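Local coordinates for protein 3-hydroxyadipyl-CoA dehydrogenase (PDB 3MOG) that oxidises (3S)-3-hydroxyadipyl-CoA to 3-oxoadipyl-CoA with NAD(+) in the breakdown of phenylacetate, working as a homotrimer, at residues 256-261 with 401-406. Sequence-based numbering, arbitrary orientation.
Sequences ERRFLP and ALDALQ
A salt-bridge network of Glu256, Arg258 and Asp403 spans two regions that fall in the two copies of the 3-hydroxyacyl-CoA dehydrogenase C-terminal domain, tying a loop with a short 3-10 turn to the last turns of helix 390-406. Arg258 NH1 meets Asp403 OD2 at 2.8 Å and is the one link between the segments, whose nearest CA atoms, those of Arg258 and Asp403, stay 11.4 Å apart. The gap is bridged by a long side chain: the arginine runs extended from CG to NE, while Asp403 carries its CG anti to the backbone N (chi1 179°), reaching out from the helix. The two side chains cross at about a right angle, and the guanidinium and carboxylate planes stand 78° apart; OD2 comes to the Arg258 guanidinium obliquely and meets NH1, and this arginine does not form a flat two-nitrogen pair with the carboxylate.

Arginine suits the junction because its other nitrogens remain available. Arg258 NH2 reaches Glu256 OE1 at 3.0 Å in the guanidinium plane, and NE forms a salt bridge with Glu400 on the same helix as Asp403. Phe259 CE1 lies 4.0 Å above the centre of one guanidinium face, covering that face with a nonpolar carbon. The turn that presents the arginine is closed by a 2.9 Å hydrogen bond from Phe259 N to Glu256 O. OD2 of the buried Asp403 also pairs with Arg193; with two arginines on one oxygen, the carboxylate is probably kept ionised.

The loop follows helix 239-252, against which Phe259 packs through Val249, and Glu256 OE2 extends the network to Arg257 of a neighbouring subunit. Arg193 of helix 191-194 touches both segments, packing on Arg258 and Phe259 as well as Ala404, while Leu402 and Leu405 pack against helix 461-473.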
ATOM      1  N   GLU C 256       1.981   2.676   4.764  1.00 47.84           N
ATOM      2  CA  GLU C 256       1.982   1.578   5.740  1.00 47.93           C
ATOM      3  C   GLU C 256       0.617   1.390   6.400  1.00 43.94           C
ATOM      4  O   GLU C 256       0.076   2.331   6.976  1.00 45.08           O
ATOM      5  CB  GLU C 256       2.997   1.868   6.857  1.00 47.81           C
ATOM      6  CG  GLU C 256       4.441   1.540   6.543  1.00 55.87           C
ATOM      7  CD  GLU C 256       4.728   0.045   6.411  1.00 69.78           C
ATOM      8  OE1 GLU C 256       4.037  -0.769   7.073  1.00 66.62           O
ATOM      9  OE2 GLU C 256       5.667  -0.302   5.649  1.00 65.08           O
ATOM     10  N   ARG C 257       0.105   0.162   6.369  1.00 40.57           N
ATOM     11  CA  ARG C 257      -1.287  -0.103   6.724  1.00 46.12           C
ATOM     12  C   ARG C 257      -1.524  -0.075   8.222  1.00 47.92           C
ATOM     13  O   ARG C 257      -2.667   0.050   8.651  1.00 58.20           O
ATOM     14  CB  ARG C 257      -1.787  -1.440   6.159  1.00 52.51           C
ATOM     15  CG  ARG C 257      -1.285  -1.866   4.777  1.00 62.46           C
ATOM     16  CD  ARG C 257      -1.783  -0.982   3.654  1.00 71.55           C
ATOM     17  NE  ARG C 257      -3.242  -0.917   3.534  1.00 71.84           N
ATOM     18  CZ  ARG C 257      -3.868  -0.093   2.693  1.00 66.13           C
ATOM     19  NH1 ARG C 257      -3.160   0.711   1.914  1.00 58.32           N
ATOM     20  NH2 ARG C 257      -5.193  -0.068   2.625  1.00 68.07           N
ATOM     21  N   ARG C 258      -0.464  -0.171   9.028  1.00 38.85           N
ATOM     22  CA  ARG C 258      -0.632   0.097  10.465  1.00 45.23           C
ATOM     23  C   ARG C 258      -0.881   1.580  10.787  1.00 42.39           C
ATOM     24  O   ARG C 258      -1.246   1.937  11.912  1.00 43.15           O
ATOM     25  CB  ARG C 258       0.500  -0.525  11.309  1.00 39.31           C
ATOM     26  CG  ARG C 258       1.870   0.091  11.160  1.00 54.06           C
ATOM     27  CD  ARG C 258       2.926  -0.881  11.675  1.00 50.54           C
ATOM     28  NE  ARG C 258       4.178  -0.201  11.997  1.00 69.05           N
ATOM     29  CZ  ARG C 258       5.139   0.083  11.117  1.00 77.61           C
ATOM     30  NH1 ARG C 258       6.232   0.714  11.528  1.00 77.37           N
ATOM     31  NH2 ARG C 258       5.013  -0.249   9.833  1.00 76.81           N
ATOM     32  N   PHE C 259      -0.708   2.443   9.788  1.00 40.20           N
ATOM     33  CA  PHE C 259      -1.040   3.854   9.940  1.00 38.21           C
ATOM     34  C   PHE C 259      -2.241   4.291   9.060  1.00 42.75           C
ATOM     35  O   PHE C 259      -2.455   5.472   8.855  1.00 41.92           O
ATOM     36  CB  PHE C 259       0.191   4.746   9.681  1.00 43.73           C
ATOM     37  CG  PHE C 259       1.334   4.500  10.626  1.00 40.72           C
ATOM     38  CD1 PHE C 259       2.576   4.092  10.144  1.00 37.90           C
ATOM     39  CD2 PHE C 259       1.168   4.667  12.006  1.00 44.30           C
ATOM     40  CE1 PHE C 259       3.643   3.860  11.017  1.00 48.77           C
ATOM     41  CE2 PHE C 259       2.226   4.431  12.889  1.00 44.69           C
ATOM     42  CZ  PHE C 259       3.468   4.030  12.393  1.00 42.14           C
ATOM     43  N   LEU C 260      -3.006   3.328   8.552  1.00 40.63           N
ATOM     44  CA  LEU C 260      -4.202   3.586   7.749  1.00 50.76           C
ATOM     45  C   LEU C 260      -5.170   4.599   8.383  1.00 50.79           C
ATOM     46  O   LEU C 260      -5.487   4.504   9.574  1.00 54.16           O
ATOM     47  CB  LEU C 260      -4.942   2.268   7.484  1.00 42.67           C
ATOM     48  CG  LEU C 260      -5.944   2.198   6.328  1.00 50.89           C
ATOM     49  CD1 LEU C 260      -5.251   2.458   4.996  1.00 43.72           C
ATOM     50  CD2 LEU C 260      -6.647   0.845   6.313  1.00 47.79           C
ATOM     51  N   PRO C 261      -5.607   5.599   7.600  1.00 45.09           N
ATOM     52  CA  PRO C 261      -6.671   6.489   8.101  1.00 49.84           C
ATOM     53  C   PRO C 261      -8.050   5.808   8.120  1.00 49.95           C
ATOM     54  O   PRO C 261      -8.214   4.735   7.541  1.00 45.27           O
ATOM     55  CB  PRO C 261      -6.632   7.681   7.126  1.00 42.29           C
ATOM     56  CG  PRO C 261      -5.217   7.623   6.533  1.00 47.80           C
ATOM     57  CD  PRO C 261      -4.944   6.154   6.409  1.00 48.36           C
ATOM     58  N   ALA C 401       5.825   0.853  19.564  1.00 40.07           N
ATOM     59  CA  ALA C 401       6.984   1.285  20.370  1.00 38.07           C
ATOM     60  C   ALA C 401       8.216   0.400  20.140  1.00 38.17           C
ATOM     61  O   ALA C 401       9.344   0.889  20.036  1.00 42.15           O
ATOM     62  CB  ALA C 401       6.632   1.289  21.842  1.00 30.05           C
ATOM     63  N   LEU C 402       7.981  -0.902  20.044  1.00 40.67           N
ATOM     64  CA  LEU C 402       9.020  -1.858  19.779  1.00 41.03           C
ATOM     65  C   LEU C 402       9.612  -1.673  18.385  1.00 42.27           C
ATOM     66  O   LEU C 402      10.822  -1.805  18.198  1.00 41.25           O
ATOM     67  CB  LEU C 402       8.464  -3.275  19.912  1.00 43.76           C
ATOM     68  CG  LEU C 402       8.274  -3.866  21.308  1.00 47.49           C
ATOM     69  CD1 LEU C 402       7.429  -5.098  21.165  1.00 40.48           C
ATOM     70  CD2 LEU C 402       9.593  -4.194  22.000  1.00 45.82           C
ATOM     71  N   ASP C 403       8.767  -1.372  17.402  1.00 40.67           N
ATOM     72  CA  ASP C 403       9.267  -1.146  16.047  1.00 41.19           C
ATOM     73  C   ASP C 403      10.132   0.116  15.985  1.00 43.02           C
ATOM     74  O   ASP C 403      11.157   0.145  15.297  1.00 45.02           O
ATOM     75  CB  ASP C 403       8.126  -1.050  15.044  1.00 37.06           C
ATOM     76  CG  ASP C 403       8.621  -0.781  13.634  1.00 54.58           C
ATOM     77  OD1 ASP C 403       9.181  -1.710  13.020  1.00 56.72           O
ATOM     78  OD2 ASP C 403       8.472   0.363  13.150  1.00 60.32           O
ATOM     79  N   ALA C 404       9.728   1.141  16.721  1.00 37.29           N
ATOM     80  CA  ALA C 404      10.496   2.369  16.775  1.00 42.81           C
ATOM     81  C   ALA C 404      11.863   2.116  17.413  1.00 44.13           C
ATOM     82  O   ALA C 404      12.871   2.652  16.939  1.00 43.54           O
ATOM     83  CB  ALA C 404       9.726   3.455  17.534  1.00 42.44           C
ATOM     84  N   LEU C 405      11.892   1.285  18.462  1.00 44.17           N
ATOM     85  CA  LEU C 405      13.148   0.940  19.163  1.00 42.91           C
ATOM     86  C   LEU C 405      14.064   0.146  18.257  1.00 44.82           C
ATOM     87  O   LEU C 405      15.252   0.424  18.176  1.00 54.74           O
ATOM     88  CB  LEU C 405      12.873   0.168  20.455  1.00 39.94           C
ATOM     89  CG  LEU C 405      14.062  -0.376  21.263  1.00 49.65           C
ATOM     90  CD1 LEU C 405      15.028   0.740  21.675  1.00 51.46           C
ATOM     91  CD2 LEU C 405      13.554  -1.136  22.498  1.00 49.47           C
ATOM     92  N   GLN C 406      13.485  -0.809  17.537  1.00 46.90           N
ATOM     93  CA  GLN C 406      14.230  -1.642  16.606  1.00 47.09           C
ATOM     94  C   GLN C 406      14.845  -0.850  15.447  1.00 47.65           C
ATOM     95  O   GLN C 406      15.958  -1.146  14.999  1.00 43.42           O
ATOM     96  CB  GLN C 406      13.333  -2.751  16.066  1.00 47.02           C
ATOM     97  CG  GLN C 406      14.121  -3.872  15.426  1.00 54.49           C
ATOM     98  CD  GLN C 406      13.286  -5.097  15.153  1.00 63.92           C
ATOM     99  OE1 GLN C 406      12.074  -5.008  14.934  1.00 56.43           O
ATOM    100  NE2 GLN C 406      13.933  -6.260  15.172  1.00 62.40           N
TER